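Local atomic coordinates of nitrate regulatory protein (Klebsiella oxytoca, PDB entry 4AKK), a protein that senses nitrate and nitrite and binds the terminator site in the nasF operon leader RNA, causing transcription antitermination of the nasFEDCBA operon. Residues E218-L223 against A388-R393; E371-V376 against E405-L410. All coordinates share one frame; numbering follows the deposited sequence.

Interaction 1 (E218-L223 against A388-R393)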
# COMPACT_ATOMS: atom_id res chain seq x y z
N GLU A 218 -19.53 12.94 -18.22
CA GLU A 218 -19.03 13.15 -16.87
C GLU A 218 -19.71 12.24 -15.83
O GLU A 218 -19.05 11.49 -15.12
CB GLU A 218 -19.25 14.62 -16.49
CG GLU A 218 -18.93 14.95 -15.05
CD GLU A 218 -17.46 14.82 -14.75
OE1 GLU A 218 -16.66 15.24 -15.60
OE2 GLU A 218 -17.11 14.30 -13.67
N LEU A 219 -21.04 12.33 -15.76
CA LEU A 219 -21.83 11.52 -14.83
C LEU A 219 -21.60 10.03 -15.10
O LEU A 219 -21.42 9.24 -14.17
CB LEU A 219 -23.32 11.87 -14.94
CG LEU A 219 -24.26 11.19 -13.95
CD1 LEU A 219 -23.85 11.51 -12.52
CD2 LEU A 219 -25.73 11.60 -14.20
N ARG A 220 -21.59 9.66 -16.37
CA ARG A 220 -21.30 8.29 -16.74
C ARG A 220 -19.92 7.80 -16.25
O ARG A 220 -19.79 6.64 -15.81
CB ARG A 220 -21.44 8.11 -18.26
CG ARG A 220 -21.00 6.72 -18.72
CD ARG A 220 -21.23 6.50 -20.21
NE ARG A 220 -20.25 7.19 -21.02
CZ ARG A 220 -20.16 7.08 -22.35
NH1 ARG A 220 -21.02 6.30 -23.00
NH2 ARG A 220 -19.23 7.74 -23.02
N GLN A 221 -18.89 8.64 -16.32
CA GLN A 221 -17.57 8.21 -15.85
C GLN A 221 -17.60 8.02 -14.33
O GLN A 221 -17.11 7.02 -13.81
CB GLN A 221 -16.46 9.18 -16.29
CG GLN A 221 -15.04 8.65 -16.06
CD GLN A 221 -14.69 7.41 -16.89
OE1 GLN A 221 -14.76 7.43 -18.12
NE2 GLN A 221 -14.32 6.33 -16.21
N GLN A 222 -18.22 8.97 -13.63
CA GLN A 222 -18.34 8.87 -12.18
C GLN A 222 -19.12 7.61 -11.78
O GLN A 222 -18.80 6.97 -10.78
CB GLN A 222 -19.05 10.11 -11.62
CG GLN A 222 -18.29 11.42 -11.82
CD GLN A 222 -19.06 12.61 -11.25
OE1 GLN A 222 -20.07 12.44 -10.58
NE2 GLN A 222 -18.57 13.82 -11.52
N LEU A 223 -20.13 7.27 -12.55
CA LEU A 223 -20.94 6.10 -12.23
C LEU A 223 -20.09 4.85 -12.41
O LEU A 223 -19.96 4.03 -11.51
CB LEU A 223 -22.19 6.03 -13.12
CG LEU A 223 -23.03 4.76 -13.00
CD1 LEU A 223 -23.61 4.63 -11.58
CD2 LEU A 223 -24.15 4.79 -14.04
N ALA A 388 -13.90 3.40 -28.66
CA ALA A 388 -12.67 3.31 -27.88
C ALA A 388 -12.97 3.24 -26.38
O ALA A 388 -12.44 2.39 -25.66
CB ALA A 388 -11.78 4.50 -28.19
N TRP A 389 -13.82 4.15 -25.92
CA TRP A 389 -14.19 4.21 -24.51
C TRP A 389 -14.89 2.92 -24.10
O TRP A 389 -14.59 2.34 -23.06
CB TRP A 389 -15.06 5.43 -24.23
CG TRP A 389 -15.34 5.63 -22.76
CD1 TRP A 389 -14.58 6.33 -21.87
CD2 TRP A 389 -16.45 5.10 -22.03
NE1 TRP A 389 -15.15 6.27 -20.61
CE2 TRP A 389 -16.30 5.53 -20.68
CE3 TRP A 389 -17.56 4.32 -22.37
CZ2 TRP A 389 -17.22 5.19 -19.68
CZ3 TRP A 389 -18.48 3.99 -21.37
CH2 TRP A 389 -18.30 4.43 -20.05
N GLN A 390 -15.82 2.46 -24.94
CA GLN A 390 -16.55 1.24 -24.63
C GLN A 390 -15.60 0.05 -24.52
O GLN A 390 -15.76 -0.79 -23.63
CB GLN A 390 -17.64 0.97 -25.67
CG GLN A 390 -18.78 1.98 -25.66
CD GLN A 390 -19.71 1.83 -24.45
OE1 GLN A 390 -19.67 0.67 -23.80
NE2 GLN A 390 -20.47 2.75 -24.12
N ALA A 391 -14.61 -0.01 -25.41
CA ALA A 391 -13.63 -1.10 -25.38
C ALA A 391 -12.89 -1.15 -24.04
O ALA A 391 -12.72 -2.22 -23.45
CB ALA A 391 -12.65 -0.96 -26.52
N LEU A 392 -12.45 0.01 -23.56
CA LEU A 392 -11.75 0.11 -22.29
C LEU A 392 -12.63 -0.33 -21.11
O LEU A 392 -12.19 -1.09 -20.24
CB LEU A 392 -11.24 1.55 -22.10
CG LEU A 392 -10.18 2.02 -23.12
CD1 LEU A 392 -9.93 3.52 -23.05
CD2 LEU A 392 -8.87 1.27 -22.96
N ARG A 393 -13.87 0.15 -21.09
CA ARG A 393 -14.84 -0.22 -20.05
C ARG A 393 -15.10 -1.72 -20.08
O ARG A 393 -15.19 -2.38 -19.04
CB ARG A 393 -16.14 0.58 -20.20
CG ARG A 393 -17.43 -0.08 -19.65
CD ARG A 393 -17.51 -0.10 -18.11
NE ARG A 393 -18.81 -0.58 -17.62
CZ ARG A 393 -19.14 -0.69 -16.34
NH1 ARG A 393 -18.27 -0.37 -15.39
NH2 ARG A 393 -20.36 -1.12 -15.99
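R220 lies flat on the indole of W389, and Q221, the next residue along the same helix, grips that indole by its nitrogen. The axes of 218-223 and 388-393 run nearly parallel, 11° apart, but come no closer than 13.2 Å, so long side chains do all the bridging. R220 shows how. Its CB starts toward the other helix, and CG, anti to the backbone N, is the first atom to arrive, 3.8 Å from W389 CH2. CD follows over the same corner of the six-membered ring. There the chain bends at chi3, which brings NE to 3.5 Å from W389 CH2, the closest approach of the pair, and the guanidinium flat over the ring: the planes differ by 9°, and the centres of the R220 guanidinium and the W389 ring are 3.9 Å apart. CZ sits close to the normal through the six-membered ring, a cation-pi contact over the face. NH2 ends above the ring near CE3 and CD2, whereas NH1 passes Q390 NE2; both of these nitrogens reach E386 OE2 and the carbonyl O of C267, R220 NH1 forming a salt bridge with E386. On the opposite indole face lies CB of R393. Edge-on, W389 NE1 donates to Q221 OE1 at 2.8 Å. The acceptor is almost in the ring plane and the donor lies in the carbonyl plane, although the amide itself is turned 76° from the ring. Q221 NE2 bonds D225, which helps fix the rotation of the amide. One indole is thus fastened by face and edge at once, an arginine-tryptophan cation-pi stack joining the nitrate-sensing NIT region to the ANTAR region.

Interaction 2 (E371-V376 against E405-L410)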
# COMPACT_ATOMS: atom_id res chain seq x y z
N GLU A 371 -7.93 9.15 -21.67
CA GLU A 371 -7.98 9.82 -22.96
C GLU A 371 -6.83 9.36 -23.86
O GLU A 371 -7.04 9.01 -25.03
CB GLU A 371 -7.97 11.35 -22.80
CG GLU A 371 -9.25 11.92 -22.17
CD GLU A 371 -10.49 11.58 -22.97
OE1 GLU A 371 -10.38 11.40 -24.20
OE2 GLU A 371 -11.57 11.48 -22.36
N LYS A 372 -5.62 9.34 -23.31
CA LYS A 372 -4.47 8.76 -24.01
C LYS A 372 -4.69 7.31 -24.49
O LYS A 372 -4.42 6.99 -25.65
CB LYS A 372 -3.24 8.80 -23.11
CG LYS A 372 -2.60 10.16 -22.93
CD LYS A 372 -1.53 10.08 -21.84
CE LYS A 372 -0.66 11.33 -21.78
NZ LYS A 372 0.50 11.24 -22.72
N ALA A 373 -5.18 6.44 -23.62
CA ALA A 373 -5.48 5.07 -24.05
C ALA A 373 -6.51 5.05 -25.18
O ALA A 373 -6.41 4.25 -26.11
CB ALA A 373 -5.94 4.22 -22.88
N LYS A 374 -7.52 5.92 -25.09
CA LYS A 374 -8.51 6.03 -26.16
C LYS A 374 -7.85 6.39 -27.49
O LYS A 374 -8.11 5.76 -28.52
CB LYS A 374 -9.59 7.05 -25.81
CG LYS A 374 -10.70 6.50 -24.94
CD LYS A 374 -11.52 7.63 -24.31
CE LYS A 374 -11.93 8.68 -25.34
NZ LYS A 374 -12.66 9.83 -24.72
N SER A 375 -6.98 7.40 -27.47
CA SER A 375 -6.25 7.80 -28.67
C SER A 375 -5.46 6.64 -29.26
O SER A 375 -5.40 6.48 -30.48
CB SER A 375 -5.31 8.96 -28.36
OG SER A 375 -6.02 9.99 -27.69
N VAL A 376 -4.85 5.83 -28.40
CA VAL A 376 -4.09 4.68 -28.88
C VAL A 376 -4.97 3.74 -29.68
O VAL A 376 -4.58 3.27 -30.75
CB VAL A 376 -3.42 3.89 -27.72
CG1 VAL A 376 -2.97 2.51 -28.20
CG2 VAL A 376 -2.25 4.69 -27.14
N GLU A 405 -6.80 1.61 -14.69
CA GLU A 405 -5.83 0.51 -14.65
C GLU A 405 -5.68 -0.15 -16.02
O GLU A 405 -4.59 -0.46 -16.44
CB GLU A 405 -6.22 -0.53 -13.60
CG GLU A 405 -6.13 -0.02 -12.17
CD GLU A 405 -6.81 -0.95 -11.17
OE1 GLU A 405 -7.74 -1.69 -11.58
OE2 GLU A 405 -6.42 -0.95 -9.98
N ILE A 406 -6.80 -0.34 -16.71
CA ILE A 406 -6.75 -0.83 -18.08
C ILE A 406 -5.97 0.14 -18.94
O ILE A 406 -5.17 -0.26 -19.78
CB ILE A 406 -8.16 -0.94 -18.69
CG1 ILE A 406 -9.02 -1.94 -17.91
CG2 ILE A 406 -8.08 -1.27 -20.19
CD1 ILE A 406 -8.36 -3.32 -17.73
N ALA A 407 -6.22 1.43 -18.74
CA ALA A 407 -5.58 2.47 -19.54
C ALA A 407 -4.09 2.47 -19.33
O ALA A 407 -3.31 2.57 -20.28
CB ALA A 407 -6.15 3.85 -19.19
N ARG A 408 -3.69 2.37 -18.06
CA ARG A 408 -2.29 2.31 -17.68
C ARG A 408 -1.66 1.07 -18.29
O ARG A 408 -0.56 1.14 -18.82
CB ARG A 408 -2.13 2.28 -16.17
CG ARG A 408 -2.27 3.64 -15.52
CD ARG A 408 -1.78 3.63 -14.07
NE ARG A 408 -2.00 4.92 -13.43
CZ ARG A 408 -2.89 5.13 -12.46
NH1 ARG A 408 -3.63 4.14 -11.99
NH2 ARG A 408 -3.02 6.35 -11.94
N ALA A 409 -2.35 -0.06 -18.22
CA ALA A 409 -1.80 -1.28 -18.81
C ALA A 409 -1.49 -1.09 -20.29
O ALA A 409 -0.43 -1.50 -20.75
CB ALA A 409 -2.74 -2.48 -18.61
N LEU A 410 -2.39 -0.46 -21.03
CA LEU A 410 -2.20 -0.30 -22.48
C LEU A 410 -1.07 0.67 -22.83
O LEU A 410 -0.34 0.44 -23.80
CB LEU A 410 -3.50 0.13 -23.16
CG LEU A 410 -3.45 0.52 -24.65
CD1 LEU A 410 -2.90 -0.61 -25.50
CD2 LEU A 410 -4.84 0.94 -25.15
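The methyl of A373 meets the methyl of A407, CB to CB at 3.7 Å, where 371-376 and 405-410 pass closest. Alanine on both helices leaves little to hold the backbones apart: the CA atoms of this pair are 5.2 Å from each other and the axes of the two segments approach to 8.9 Å. A373 points its CB into the other helix, a small bump resting against the CB and CA of A407.

About one turn further along each helix the relief is larger. L410 enters with CG swung to the side opposite the backbone N (chi1 172°), and its CD2 settles in the notch formed by A373 and V376, 3.8 Å from A373 O, 4.1 Å from A373 CB and 3.9 Å from V376 CG1. The two branched ends of L410 and V376 meet tip to tip, V376 CG1 also lying near CG and CD1 of the leucine. No hydrogen bond crosses between the segments, so the fit rests on van der Waals packing. The two segments cross at 54° inside the all-helical ANTAR region, the RNA-binding effector of this protein, in which 360-380, 385-399 and 403-412 follow one another along the chain.

Beyond the segments the same hydrophobic seam continues: A407 touches I370, one turn before A373, and L410 touches L377. The second subunit also packs here, I406 and A409 on its T412 and L410 on its V413. On the face of 371-376 turned from this contact, K374 NZ forms a salt bridge with E371 OE1 at 2.8 Å and another with E385.

Helix 385-399 is the element that ties the two contacts together. Interaction 1 uses one of its sides to meet helix 217-240, while L392 turns to the helices of interaction 2: L392 CD1 lies 3.6 Å from K374 CG and L392 CD2 lies 3.8 Å from I406 CG2. A388 CB also packs on the carbonyl O of K374, at 3.9 Å. The centres of the contacts are about 12 Å apart. Interaction 2 is internal to the ANTAR region. A bound 1,2-ethanediol, probably from the crystallisation liquor, lies about 3 Å from the R220 side chain of interaction 1. M403 is touched by both Q221 and W389, so helices 385-399 and 403-412 both touch 217-240.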